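Local coordinates for DUF4848 domain-containing protein (Bacteroides thetaiotaomicron, PDB 4LB8) that is of unknown function but is probably exported from the cytoplasm as a lipoprotein and, in the crystal, pairs with a second copy of itself, at residues Thr159-Val163 with Ser174-Asp178; Gln63-Met67 with Tyr98-Phe102; Leu219-Ala225 with Val258-Ala264; Asn195-Gln199 with Ser210-His214; Ala70-Leu74 with Asp111-Tyr115. All blocks are in the same frame, centred on the assembly; numbering follows the deposited sequence.

Contact 1: Thr159-Val163 with Ser174-Asp178; sequences TRSSV and SRQKD
S162 and R175 form the hydrogen-bonded pair of a short antiparallel ladder: R175 N donates to S162 O at 2.7 Å and S162 N to R175 O at 3.0 Å, both bonds close to straight (168° and 164°). V163 and S174 follow as the non-hydrogen-bonded pair, their CA atoms 4.3 Å apart.

Side-chain polar bonds centre on R175. Its chain starts with CG anti to the backbone N (chi1 179°) and then bends at chi3, which turns the guanidinium toward the residues leading into the other strand. There R175 NH2 reaches T159 O at 2.6 Å and T159 OG1 at 2.5 Å. The carbonyl oxygen lies near the guanidinium plane, although NH2 itself stands above the carbonyl plane. T159 OG1 also shares a hydrogen bond of 2.9 Å with S162 OG.

Strands 161-163 and 171-175 make a beta hairpin, and S161, S162 and V163 also pair in an antiparallel ladder with a strand of the second subunit, which carries the sheet across the interface.

In the van der Waals contacts, V163 CG2 lies 3.3 Å from S174 OG, a hydroxyl hydrogen-bonded to Q282 O. Q176 folds back at chi2 and brings OE1, itself hydrogen-bonded to Q282 NE2, beside the same methyl. At the loop end R160 and K177 run side by side, K177 CB sitting 3.9 Å above the plane of the R160 guanidinium group, over its centre.

Contact 2: Gln63-Met67 with Tyr98-Phe102; sequences QMILM and YGDVF
L66 and M67 both hold CG anti to the backbone N (chi1 -165° and -172°), which carries their side chains off the helix to the F102 ring, itself set with CG anti to its own carbonyl carbon. M67, present as selenomethionine, then bends at chi2 and chi3 and makes a Met-aromatic contact: SE lies 4.4 Å from the F102 ring centroid, over the face. CE covers the same face as a CH-pi contact, and V101 CG1 lies over the opposite one, toward the rim. This wedges the loop after helix 84-98 against the start of helix 63-80.

L66 slides past F102 in the opposite direction, CD2 to CE2 at 3.8 Å. The same methyl meets V101 CG1 tip to tip, while L66 CD1 reaches Y98 CE1 at 3.9 Å, at the edge of that ring. Replacing F102 by an alanine would probably leave the M67 selenium and methyl without their aromatic face and open a gap beside L66 CD2. Q63 NE2 is hydrogen-bonded to N128 O. On the other branch of that amide, a water donates to Q63 OE1 at 3.0 Å and to V101 O at 2.8 Å.

Contact 3: Leu219-Ala225 with Val258-Ala264; sequences LRGFEFA and VFGRKLA
E223 OE1 takes two hydrogen bonds from R261, NE and NH2 each lying 3.2 Å from it. R261 grips side-on through these two nitrogens, both reaching OE1 from the same face of the carboxylate; the carboxylate and guanidinium planes are 13° apart, and the two chains of this salt bridge lie alongside each other, pointing the same way. The L263 side chain crosses that of E223 at about a right angle, CD2 coming 3.7 Å from E223 CD. A leucine in place of E223 would probably leave the R261 guanidinium without this counter-charge and free to turn.

Beneath the salt bridge the same residues form the hydrogen-bonded pair of the antiparallel ladder, E223 N to R261 O at 3.1 Å and R261 N to E223 O at 3.0 Å. A225 N to F259 O and L263 N to G221 O extend the bonding in both directions.

F222 points from the other face of the sheet, its CZ 3.5 Å from F259 CD2, with ring planes inclined at 39°. L219 CD1 sits over the centre of the F222 ring. G260 CA approaches E223 O at 3.0 Å, where a CB would clash. F259 and G260 together face I192 on the neighbouring strand 191-201, which is a classic beta bulge in strand 254-262.

Contact 4: Asn195-Gln199 with Ser210-His214; sequences NFTSQ and STTYH
F196 and Y213 belong to backbones that run past each other without pairing, their CA atoms 7.6 Å apart, and S198 and T211 are similarly spaced at 7.1 Å, so side chains fill the interval. Y213 is the main filler. With CG anti to its carbonyl carbon (chi1 -56°), it sends its ring across to the strand 195-199 and has both faces covered. F196 CB lies over the centre of one face as a CH-pi contact, 3.9 Å from the centroid and only 6° off the ring normal. T211 CG2, from the ring's own segment, sits over the opposite face, 3.6 Å above the plane and toward the rim. T197 O meets the ring edge, in plane, 3.5 Å from CE2.

The F196 and Y213 rings meet obliquely, planes at 56°, with F196 CD2 against Y213 CB. At the far end of the tyrosine, S198 OG makes a weak hydrogen bond of 3.4 Å to Y213 OH, whose stronger partner is G252 O. S198 OG sits between its backbone N and carbonyl carbon, a position that also puts it 3.5 Å from T211 CG2.

Neighbouring strands complete the packing: F196 also lies on I273 of strand 268-275, and Y213 on V181 and V255. Strand 191-201 belongs to the eight-stranded antiparallel sheet and strand 213-220 to the four-stranded one, and the pair of inward-pointing aromatics is consistent with the buried interior between two sheets packed face to face.

Contact 5: Ala70-Leu74 with Asp111-Tyr115; sequences ADGEL and DLSPY
This is a buried, mainly apolar contact in which A70 and L74, one turn apart on helix 63-80, pack against L112, S113 and P114 of the long loop between helix 84-98 and strand 132-135. L74 does most of the touching. Its CG is anti to the backbone N (chi1 -177°), which extends CD2 toward the loop, where that single methyl lies 3.6 Å from L112 O, 3.7 Å from S113 CA and 3.9 Å from L112 CB. A70 CB meets the proline ring at P114 CG, also at 3.9 Å, and Y94 of helix 84-98 packs on both L74 and P114.

The polar link is indirect: one water donates to D71 OD1 at 2.7 Å and is hydrogen-bonded to S113 OG at the same distance. D71 OD1 has a stronger mate in R208 of the second subunit, a salt bridge. Within the loop, D111 ties its own segment together. Its OD2 accepts from Y115 OH at 2.7 Å, on the syn side, tilted 19° out of the carboxylate plane, and its OD1 takes a weak bond of 3.4 Å from S113 N, which fits an Asx turn.

R208 of the second subunit also bonds P114 O and lies in a cation-pi contact with Y115. The loop thus lies between helices 63-80 and 84-98 of its own chain and the second subunit, a loop-mediated part of the dimer interface.

Overall arrangement
Contacts 2 and 5 both use helix 63-80, their centres about 9 Å apart, and they touch directly: Y98 OH lies 2.7 Å from E73 OE1, and F102 packs on Y115. Contacts 1, 3 and 4 lie in the beta-rich part and reach one antiparallel sheet. Contacts 3 and 4 also share strand 213-220, their centres about 21 Å apart and nearest atoms about 4 Å. Contact 1 is about 15 Å from contact 4, centre to centre. The helical and beta parts are well separated, about 53 Å between the centres of contacts 2 and 3. The second subunit bridges them: Q199, in contact 4, bonds D111 of the other chain, in contact 5.

Contact 1: Thr159-Val163 with Ser174-Asp178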
# COMPACT_ATOMS: atom_id res chain seq x y z
N THR A 159 3.48 3.62 -4.52
CA THR A 159 2.13 3.90 -4.07
C THR A 159 2.17 5.20 -3.23
O THR A 159 3.24 5.64 -2.80
CB THR A 159 1.54 2.71 -3.30
OG1 THR A 159 2.36 2.38 -2.19
CG2 THR A 159 1.33 1.48 -4.15
N ARG A 160 0.99 5.81 -3.03
CA ARG A 160 0.81 6.98 -2.16
C ARG A 160 0.89 6.54 -0.71
O ARG A 160 1.41 7.24 0.14
CB ARG A 160 -0.56 7.61 -2.44
CG ARG A 160 -0.78 8.92 -1.74
CD ARG A 160 -2.09 9.49 -2.16
NE ARG A 160 -2.56 10.53 -1.26
CZ ARG A 160 -2.22 11.81 -1.34
NH1 ARG A 160 -1.39 12.23 -2.29
NH2 ARG A 160 -2.72 12.69 -0.48
N SER A 161 0.31 5.38 -0.44
CA SER A 161 0.20 4.83 0.90
C SER A 161 0.33 3.30 0.87
O SER A 161 -0.19 2.69 -0.07
CB SER A 161 -1.14 5.24 1.50
OG SER A 161 -1.12 5.03 2.90
N SER A 162 1.03 2.71 1.89
CA SER A 162 1.24 1.26 2.12
C SER A 162 1.40 1.00 3.61
O SER A 162 2.22 1.65 4.28
CB SER A 162 2.44 0.71 1.37
OG SER A 162 2.12 0.57 -0.00
N VAL A 163 0.61 0.06 4.12
CA VAL A 163 0.57 -0.31 5.53
C VAL A 163 0.66 -1.83 5.57
O VAL A 163 -0.05 -2.50 4.81
CB VAL A 163 -0.71 0.25 6.21
CG1 VAL A 163 -0.79 -0.15 7.68
CG2 VAL A 163 -0.80 1.76 6.06
N SER A 174 4.16 1.66 8.14
CA SER A 174 3.08 2.48 7.64
C SER A 174 3.69 3.64 6.90
O SER A 174 4.35 4.48 7.51
CB SER A 174 2.16 2.92 8.76
OG SER A 174 0.96 3.45 8.22
N ARG A 175 3.63 3.61 5.56
CA ARG A 175 4.14 4.72 4.76
C ARG A 175 2.95 5.52 4.27
O ARG A 175 2.12 5.00 3.54
CB ARG A 175 5.03 4.28 3.59
CG ARG A 175 5.52 5.48 2.76
CD ARG A 175 6.28 5.10 1.50
NE ARG A 175 5.36 4.99 0.37
CZ ARG A 175 4.97 3.85 -0.15
NH1 ARG A 175 5.45 2.70 0.30
NH2 ARG A 175 4.11 3.84 -1.16
N GLN A 176 2.84 6.75 4.72
CA GLN A 176 1.73 7.58 4.32
C GLN A 176 2.20 8.59 3.25
O GLN A 176 3.27 8.42 2.69
CB GLN A 176 1.09 8.24 5.56
CG GLN A 176 0.44 7.22 6.52
CD GLN A 176 -0.68 6.42 5.87
OE1 GLN A 176 -0.66 5.19 5.87
NE2 GLN A 176 -1.68 7.09 5.27
N LYS A 177 1.38 9.59 2.93
CA LYS A 177 1.69 10.53 1.86
C LYS A 177 2.99 11.36 2.12
O LYS A 177 3.73 11.61 1.17
CB LYS A 177 0.47 11.43 1.55
CG LYS A 177 0.22 12.59 2.47
CD LYS A 177 0.07 13.88 1.67
CE LYS A 177 0.18 15.11 2.54
NZ LYS A 177 -0.98 15.25 3.46
N ASP A 178 3.26 11.76 3.38
CA ASP A 178 4.46 12.55 3.66
C ASP A 178 5.12 12.18 5.00
O ASP A 178 6.07 12.84 5.40
CB ASP A 178 4.18 14.06 3.56
CG ASP A 178 3.20 14.65 4.55
OD1 ASP A 178 2.77 13.92 5.47
OD2 ASP A 178 2.89 15.85 4.44

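Contact 2: Gln63-Met67 with Tyr98-Phe102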
# COMPACT_ATOMS: atom_id res chain seq x y z
N GLN A 63 -24.63 -9.10 -20.27
CA GLN A 63 -23.59 -9.40 -19.29
C GLN A 63 -23.83 -8.64 -18.01
O GLN A 63 -23.50 -9.16 -16.94
CB GLN A 63 -22.23 -9.08 -19.86
CG GLN A 63 -21.67 -10.29 -20.55
CD GLN A 63 -20.25 -10.11 -20.95
OE1 GLN A 63 -19.47 -9.41 -20.28
NE2 GLN A 63 -19.88 -10.81 -22.01
N MSE A 64 -24.46 -7.44 -18.10
CA MSE A 64 -24.82 -6.66 -16.94
C MSE A 64 -25.83 -7.42 -16.04
O MSE A 64 -25.63 -7.47 -14.83
CB MSE A 64 -25.37 -5.30 -17.36
CG MSE A 64 -25.49 -4.34 -16.19
SE MSE A 64 -27.31 -3.83 -15.66
CE MSE A 64 -28.08 -5.33 -15.30
N ILE A 65 -26.90 -8.02 -16.64
CA ILE A 65 -27.94 -8.77 -15.90
C ILE A 65 -27.28 -9.99 -15.22
O ILE A 65 -27.59 -10.27 -14.06
CB ILE A 65 -29.16 -9.18 -16.79
CG1 ILE A 65 -29.82 -7.96 -17.53
CG2 ILE A 65 -30.20 -10.05 -16.04
CD1 ILE A 65 -30.65 -6.91 -16.66
N LEU A 66 -26.34 -10.64 -15.92
CA LEU A 66 -25.58 -11.77 -15.38
C LEU A 66 -24.73 -11.32 -14.18
O LEU A 66 -24.64 -12.06 -13.22
CB LEU A 66 -24.70 -12.41 -16.47
CG LEU A 66 -24.15 -13.79 -16.14
CD1 LEU A 66 -25.25 -14.83 -16.06
CD2 LEU A 66 -23.09 -14.19 -17.15
N MSE A 67 -24.12 -10.12 -14.23
CA MSE A 67 -23.30 -9.54 -13.15
C MSE A 67 -24.18 -9.26 -11.93
O MSE A 67 -23.77 -9.56 -10.81
CB MSE A 67 -22.58 -8.26 -13.62
CG MSE A 67 -21.55 -7.71 -12.62
SE MSE A 67 -20.11 -8.95 -12.20
CE MSE A 67 -18.80 -8.41 -13.56
N TYR A 98 -19.72 -19.10 -13.43
CA TYR A 98 -19.44 -17.76 -13.95
C TYR A 98 -18.03 -17.53 -14.55
O TYR A 98 -17.84 -16.53 -15.23
CB TYR A 98 -19.65 -16.72 -12.82
CG TYR A 98 -21.10 -16.63 -12.38
CD1 TYR A 98 -22.05 -15.99 -13.16
CD2 TYR A 98 -21.52 -17.22 -11.19
CE1 TYR A 98 -23.39 -15.95 -12.79
CE2 TYR A 98 -22.86 -17.19 -10.80
CZ TYR A 98 -23.80 -16.55 -11.61
OH TYR A 98 -25.12 -16.48 -11.23
N GLY A 99 -17.08 -18.43 -14.28
CA GLY A 99 -15.68 -18.34 -14.68
C GLY A 99 -15.32 -18.35 -16.14
O GLY A 99 -14.13 -18.24 -16.46
N ASP A 100 -16.31 -18.45 -17.04
CA ASP A 100 -16.11 -18.41 -18.48
C ASP A 100 -16.48 -17.02 -19.05
O ASP A 100 -15.62 -16.37 -19.66
CB ASP A 100 -16.87 -19.54 -19.16
CG ASP A 100 -16.14 -20.85 -18.94
OD1 ASP A 100 -16.19 -21.38 -17.80
OD2 ASP A 100 -15.41 -21.28 -19.86
N VAL A 101 -17.74 -16.55 -18.81
CA VAL A 101 -18.18 -15.21 -19.21
C VAL A 101 -17.35 -14.17 -18.41
O VAL A 101 -16.86 -13.18 -18.97
CB VAL A 101 -19.71 -15.01 -18.99
CG1 VAL A 101 -20.16 -13.64 -19.46
CG2 VAL A 101 -20.52 -16.09 -19.69
N PHE A 102 -17.15 -14.45 -17.09
CA PHE A 102 -16.40 -13.59 -16.19
C PHE A 102 -15.06 -14.17 -15.83
O PHE A 102 -14.75 -15.31 -16.10
CB PHE A 102 -17.22 -13.24 -14.94
CG PHE A 102 -18.48 -12.49 -15.25
CD1 PHE A 102 -18.49 -11.47 -16.19
CD2 PHE A 102 -19.68 -12.82 -14.62
CE1 PHE A 102 -19.67 -10.76 -16.48
CE2 PHE A 102 -20.86 -12.13 -14.92
CZ PHE A 102 -20.84 -11.10 -15.83
O HOH W 1 -16.79 -10.46 -19.38

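Contact 3: Leu219-Ala225 with Val258-Ala264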
# COMPACT_ATOMS: atom_id res chain seq x y z
N LEU A 219 3.48 -10.62 22.78
CA LEU A 219 4.39 -11.72 22.44
C LEU A 219 4.44 -12.83 23.47
O LEU A 219 4.41 -12.56 24.67
CB LEU A 219 5.83 -11.20 22.23
CG LEU A 219 6.07 -10.14 21.15
CD1 LEU A 219 7.54 -9.72 21.12
CD2 LEU A 219 5.63 -10.62 19.80
N ARG A 220 4.58 -14.07 22.97
CA ARG A 220 4.74 -15.28 23.79
C ARG A 220 6.22 -15.64 23.90
O ARG A 220 6.95 -15.47 22.93
CB ARG A 220 3.95 -16.46 23.20
CG ARG A 220 2.53 -16.57 23.75
CD ARG A 220 1.57 -17.28 22.80
NE ARG A 220 1.87 -17.11 21.36
CZ ARG A 220 1.44 -16.11 20.58
NH1 ARG A 220 0.72 -15.12 21.10
NH2 ARG A 220 1.74 -16.09 19.29
N GLY A 221 6.63 -16.09 25.08
CA GLY A 221 8.02 -16.46 25.37
C GLY A 221 8.92 -15.25 25.28
O GLY A 221 9.99 -15.31 24.66
N PHE A 222 8.47 -14.15 25.90
CA PHE A 222 9.14 -12.87 25.79
C PHE A 222 9.29 -12.13 27.11
O PHE A 222 8.37 -12.06 27.94
CB PHE A 222 8.37 -12.00 24.80
CG PHE A 222 8.95 -10.63 24.50
CD1 PHE A 222 10.10 -10.49 23.73
CD2 PHE A 222 8.33 -9.48 24.98
CE1 PHE A 222 10.63 -9.23 23.45
CE2 PHE A 222 8.85 -8.21 24.68
CZ PHE A 222 9.99 -8.10 23.92
N GLU A 223 10.46 -11.50 27.21
CA GLU A 223 10.92 -10.62 28.27
C GLU A 223 11.20 -9.27 27.63
O GLU A 223 11.92 -9.21 26.64
CB GLU A 223 12.18 -11.22 28.87
CG GLU A 223 12.23 -11.12 30.37
CD GLU A 223 13.44 -11.81 30.94
OE1 GLU A 223 14.39 -12.10 30.17
OE2 GLU A 223 13.47 -12.01 32.17
N PHE A 224 10.60 -8.21 28.16
CA PHE A 224 10.79 -6.88 27.61
C PHE A 224 11.93 -6.16 28.30
O PHE A 224 12.04 -6.18 29.53
CB PHE A 224 9.50 -6.07 27.74
CG PHE A 224 9.54 -4.65 27.24
CD1 PHE A 224 9.85 -4.36 25.92
CD2 PHE A 224 9.16 -3.60 28.07
CE1 PHE A 224 9.82 -3.05 25.45
CE2 PHE A 224 9.13 -2.28 27.60
CZ PHE A 224 9.46 -2.02 26.29
N ALA A 225 12.77 -5.49 27.48
CA ALA A 225 13.89 -4.68 27.95
C ALA A 225 13.34 -3.32 28.31
O ALA A 225 13.32 -2.41 27.48
CB ALA A 225 14.98 -4.60 26.89
N VAL A 258 17.66 -2.70 22.28
CA VAL A 258 17.52 -4.07 22.74
C VAL A 258 16.03 -4.09 23.07
O VAL A 258 15.59 -3.30 23.91
CB VAL A 258 18.43 -4.40 23.95
CG1 VAL A 258 18.04 -5.73 24.58
CG2 VAL A 258 19.89 -4.41 23.55
N PHE A 259 15.26 -4.88 22.34
CA PHE A 259 13.82 -4.92 22.53
C PHE A 259 13.44 -5.82 23.72
O PHE A 259 12.51 -5.52 24.46
CB PHE A 259 13.16 -5.39 21.23
CG PHE A 259 11.67 -5.23 21.14
CD1 PHE A 259 11.09 -3.97 21.10
CD2 PHE A 259 10.84 -6.35 21.03
CE1 PHE A 259 9.71 -3.82 20.99
CE2 PHE A 259 9.45 -6.20 20.90
CZ PHE A 259 8.89 -4.94 20.89
N GLY A 260 14.15 -6.91 23.88
CA GLY A 260 13.94 -7.88 24.93
C GLY A 260 14.79 -9.10 24.71
O GLY A 260 15.79 -9.05 23.98
N ARG A 261 14.40 -10.21 25.35
CA ARG A 261 15.04 -11.51 25.21
C ARG A 261 14.00 -12.59 25.04
O ARG A 261 12.87 -12.43 25.51
CB ARG A 261 15.87 -11.87 26.46
CG ARG A 261 17.21 -11.21 26.59
CD ARG A 261 18.04 -11.83 27.71
NE ARG A 261 17.40 -11.75 29.03
CZ ARG A 261 18.03 -11.99 30.18
NH1 ARG A 261 19.32 -12.28 30.19
NH2 ARG A 261 17.37 -11.92 31.33
N LYS A 262 14.41 -13.72 24.46
CA LYS A 262 13.60 -14.93 24.36
C LYS A 262 13.71 -15.75 25.68
O LYS A 262 14.81 -15.99 26.19
CB LYS A 262 14.05 -15.78 23.17
CG LYS A 262 13.73 -15.20 21.80
CD LYS A 262 14.33 -16.06 20.70
CE LYS A 262 13.75 -17.45 20.68
NZ LYS A 262 14.35 -18.28 19.60
N LEU A 263 12.55 -16.19 26.19
CA LEU A 263 12.46 -17.03 27.38
C LEU A 263 12.36 -18.50 26.98
O LEU A 263 12.67 -19.37 27.78
CB LEU A 263 11.21 -16.67 28.22
CG LEU A 263 11.11 -15.28 28.81
CD1 LEU A 263 9.72 -15.06 29.36
CD2 LEU A 263 12.13 -15.06 29.91
N ALA A 264 11.89 -18.76 25.76
CA ALA A 264 11.68 -20.10 25.23
C ALA A 264 12.39 -20.30 23.87
O ALA A 264 13.14 -19.43 23.41
CB ALA A 264 10.18 -20.35 25.08

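Contact 4: Asn195-Gln199 with Ser210-His214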
# COMPACT_ATOMS: atom_id res chain seq x y z
N ASN A 195 14.50 -1.82 15.66
CA ASN A 195 14.81 -0.64 14.90
C ASN A 195 13.48 0.12 14.66
O ASN A 195 12.55 -0.42 14.06
CB ASN A 195 15.54 -0.99 13.58
CG ASN A 195 16.14 0.17 12.79
OD1 ASN A 195 16.48 0.01 11.61
ND2 ASN A 195 16.27 1.35 13.36
N PHE A 196 13.36 1.30 15.28
CA PHE A 196 12.24 2.23 15.17
C PHE A 196 12.67 3.26 14.17
O PHE A 196 13.74 3.85 14.34
CB PHE A 196 11.88 2.87 16.51
CG PHE A 196 11.31 1.98 17.59
CD1 PHE A 196 12.14 1.26 18.44
CD2 PHE A 196 9.94 1.95 17.82
CE1 PHE A 196 11.60 0.47 19.47
CE2 PHE A 196 9.40 1.16 18.86
CZ PHE A 196 10.24 0.43 19.68
N THR A 197 11.89 3.44 13.09
CA THR A 197 12.25 4.35 11.99
C THR A 197 11.13 5.35 11.65
O THR A 197 9.94 5.05 11.80
CB THR A 197 12.65 3.55 10.72
OG1 THR A 197 11.64 2.59 10.43
CG2 THR A 197 14.00 2.84 10.85
N SER A 198 11.53 6.54 11.18
CA SER A 198 10.59 7.56 10.77
C SER A 198 11.22 8.50 9.78
O SER A 198 12.37 8.95 9.96
CB SER A 198 10.01 8.32 11.96
OG SER A 198 10.86 9.37 12.40
N GLN A 199 10.45 8.82 8.74
CA GLN A 199 10.86 9.72 7.68
C GLN A 199 9.72 10.67 7.32
O GLN A 199 8.55 10.37 7.56
CB GLN A 199 11.30 8.93 6.44
CG GLN A 199 12.58 8.12 6.65
CD GLN A 199 13.09 7.58 5.33
OE1 GLN A 199 12.40 6.85 4.62
NE2 GLN A 199 14.30 7.96 4.96
N SER A 210 12.74 13.68 13.64
CA SER A 210 12.36 13.27 14.99
C SER A 210 10.85 13.09 15.17
O SER A 210 10.10 13.89 14.64
CB SER A 210 12.87 14.27 16.02
OG SER A 210 14.29 14.34 16.01
N THR A 211 10.41 12.05 15.92
CA THR A 211 8.99 11.79 16.21
C THR A 211 8.82 11.04 17.55
O THR A 211 9.81 10.69 18.20
CB THR A 211 8.31 11.00 15.04
OG1 THR A 211 6.89 11.15 15.13
CG2 THR A 211 8.65 9.52 15.05
N THR A 212 7.56 10.81 17.95
CA THR A 212 7.20 10.01 19.12
C THR A 212 6.67 8.69 18.57
O THR A 212 5.82 8.73 17.69
CB THR A 212 6.18 10.77 19.99
OG1 THR A 212 6.86 11.80 20.69
CG2 THR A 212 5.48 9.86 20.99
N TYR A 213 7.20 7.54 19.04
CA TYR A 213 6.74 6.22 18.57
C TYR A 213 5.75 5.63 19.54
O TYR A 213 5.81 5.87 20.75
CB TYR A 213 7.89 5.24 18.34
CG TYR A 213 8.94 5.75 17.38
CD1 TYR A 213 10.04 6.47 17.84
CD2 TYR A 213 8.85 5.50 16.02
CE1 TYR A 213 11.02 6.94 16.96
CE2 TYR A 213 9.81 5.96 15.14
CZ TYR A 213 10.90 6.68 15.61
OH TYR A 213 11.83 7.15 14.72
N HIS A 214 4.83 4.84 18.97
CA HIS A 214 3.71 4.17 19.63
C HIS A 214 3.58 2.75 19.10
O HIS A 214 3.42 2.52 17.90
CB HIS A 214 2.41 4.95 19.40
CG HIS A 214 2.44 6.37 19.86
ND1 HIS A 214 2.46 6.69 21.21
CD2 HIS A 214 2.43 7.51 19.14
CE1 HIS A 214 2.48 8.01 21.26
NE2 HIS A 214 2.43 8.55 20.04

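Contact 5: Ala70-Leu74 with Asp111-Tyr115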
# COMPACT_ATOMS: atom_id res chain seq x y z
N ALA A 70 -24.77 -12.75 -10.55
CA ALA A 70 -23.53 -13.30 -10.04
C ALA A 70 -23.23 -12.74 -8.66
O ALA A 70 -22.96 -13.51 -7.74
CB ALA A 70 -22.38 -12.99 -11.00
N ASP A 71 -23.36 -11.39 -8.51
CA ASP A 71 -23.15 -10.61 -7.28
C ASP A 71 -24.19 -10.98 -6.20
O ASP A 71 -23.82 -11.24 -5.04
CB ASP A 71 -23.14 -9.09 -7.59
CG ASP A 71 -21.82 -8.54 -8.13
OD1 ASP A 71 -20.77 -9.21 -7.95
OD2 ASP A 71 -21.82 -7.41 -8.66
N GLY A 72 -25.47 -11.06 -6.61
CA GLY A 72 -26.57 -11.49 -5.75
C GLY A 72 -26.33 -12.88 -5.21
O GLY A 72 -26.42 -13.09 -4.00
N GLU A 73 -25.95 -13.84 -6.08
CA GLU A 73 -25.62 -15.22 -5.72
C GLU A 73 -24.35 -15.33 -4.81
O GLU A 73 -24.31 -16.22 -3.96
CB GLU A 73 -25.44 -16.07 -7.00
CG GLU A 73 -25.31 -17.57 -6.76
CD GLU A 73 -25.25 -18.50 -7.97
OE1 GLU A 73 -25.60 -18.05 -9.09
OE2 GLU A 73 -24.89 -19.68 -7.77
N LEU A 74 -23.33 -14.45 -4.97
CA LEU A 74 -22.12 -14.50 -4.12
C LEU A 74 -22.47 -14.07 -2.69
O LEU A 74 -22.02 -14.68 -1.71
CB LEU A 74 -20.98 -13.63 -4.70
CG LEU A 74 -19.60 -13.63 -3.96
CD1 LEU A 74 -19.07 -15.04 -3.71
CD2 LEU A 74 -18.56 -12.81 -4.72
N ASP A 111 -10.16 -11.95 -2.72
CA ASP A 111 -11.11 -11.18 -3.51
C ASP A 111 -11.93 -12.19 -4.30
O ASP A 111 -11.46 -12.77 -5.28
CB ASP A 111 -10.41 -10.14 -4.39
CG ASP A 111 -11.26 -9.51 -5.47
OD1 ASP A 111 -12.51 -9.54 -5.35
OD2 ASP A 111 -10.68 -8.98 -6.43
N LEU A 112 -13.16 -12.39 -3.81
CA LEU A 112 -14.11 -13.39 -4.26
C LEU A 112 -14.91 -13.05 -5.47
O LEU A 112 -15.48 -13.97 -6.07
CB LEU A 112 -15.12 -13.64 -3.13
CG LEU A 112 -14.58 -14.04 -1.80
CD1 LEU A 112 -15.70 -14.22 -0.85
CD2 LEU A 112 -13.74 -15.30 -1.89
N SER A 113 -15.06 -11.75 -5.78
CA SER A 113 -15.94 -11.21 -6.83
C SER A 113 -15.56 -11.54 -8.26
O SER A 113 -14.39 -11.42 -8.63
CB SER A 113 -16.03 -9.69 -6.70
OG SER A 113 -16.87 -9.38 -5.61
N PRO A 114 -16.56 -11.89 -9.11
CA PRO A 114 -16.25 -12.08 -10.55
C PRO A 114 -16.07 -10.72 -11.20
O PRO A 114 -16.61 -9.73 -10.71
CB PRO A 114 -17.49 -12.80 -11.09
CG PRO A 114 -18.61 -12.38 -10.21
CD PRO A 114 -18.01 -12.02 -8.84
N TYR A 115 -15.32 -10.67 -12.30
CA TYR A 115 -15.05 -9.44 -13.05
C TYR A 115 -15.41 -9.55 -14.51
O TYR A 115 -15.31 -10.64 -15.09
CB TYR A 115 -13.55 -9.09 -12.96
CG TYR A 115 -13.14 -8.57 -11.61
CD1 TYR A 115 -13.18 -7.21 -11.32
CD2 TYR A 115 -12.70 -9.44 -10.61
CE1 TYR A 115 -12.78 -6.72 -10.08
CE2 TYR A 115 -12.32 -8.96 -9.35
CZ TYR A 115 -12.36 -7.60 -9.10
OH TYR A 115 -11.99 -7.10 -7.87
O HOH W 2 -19.56 -9.51 -5.57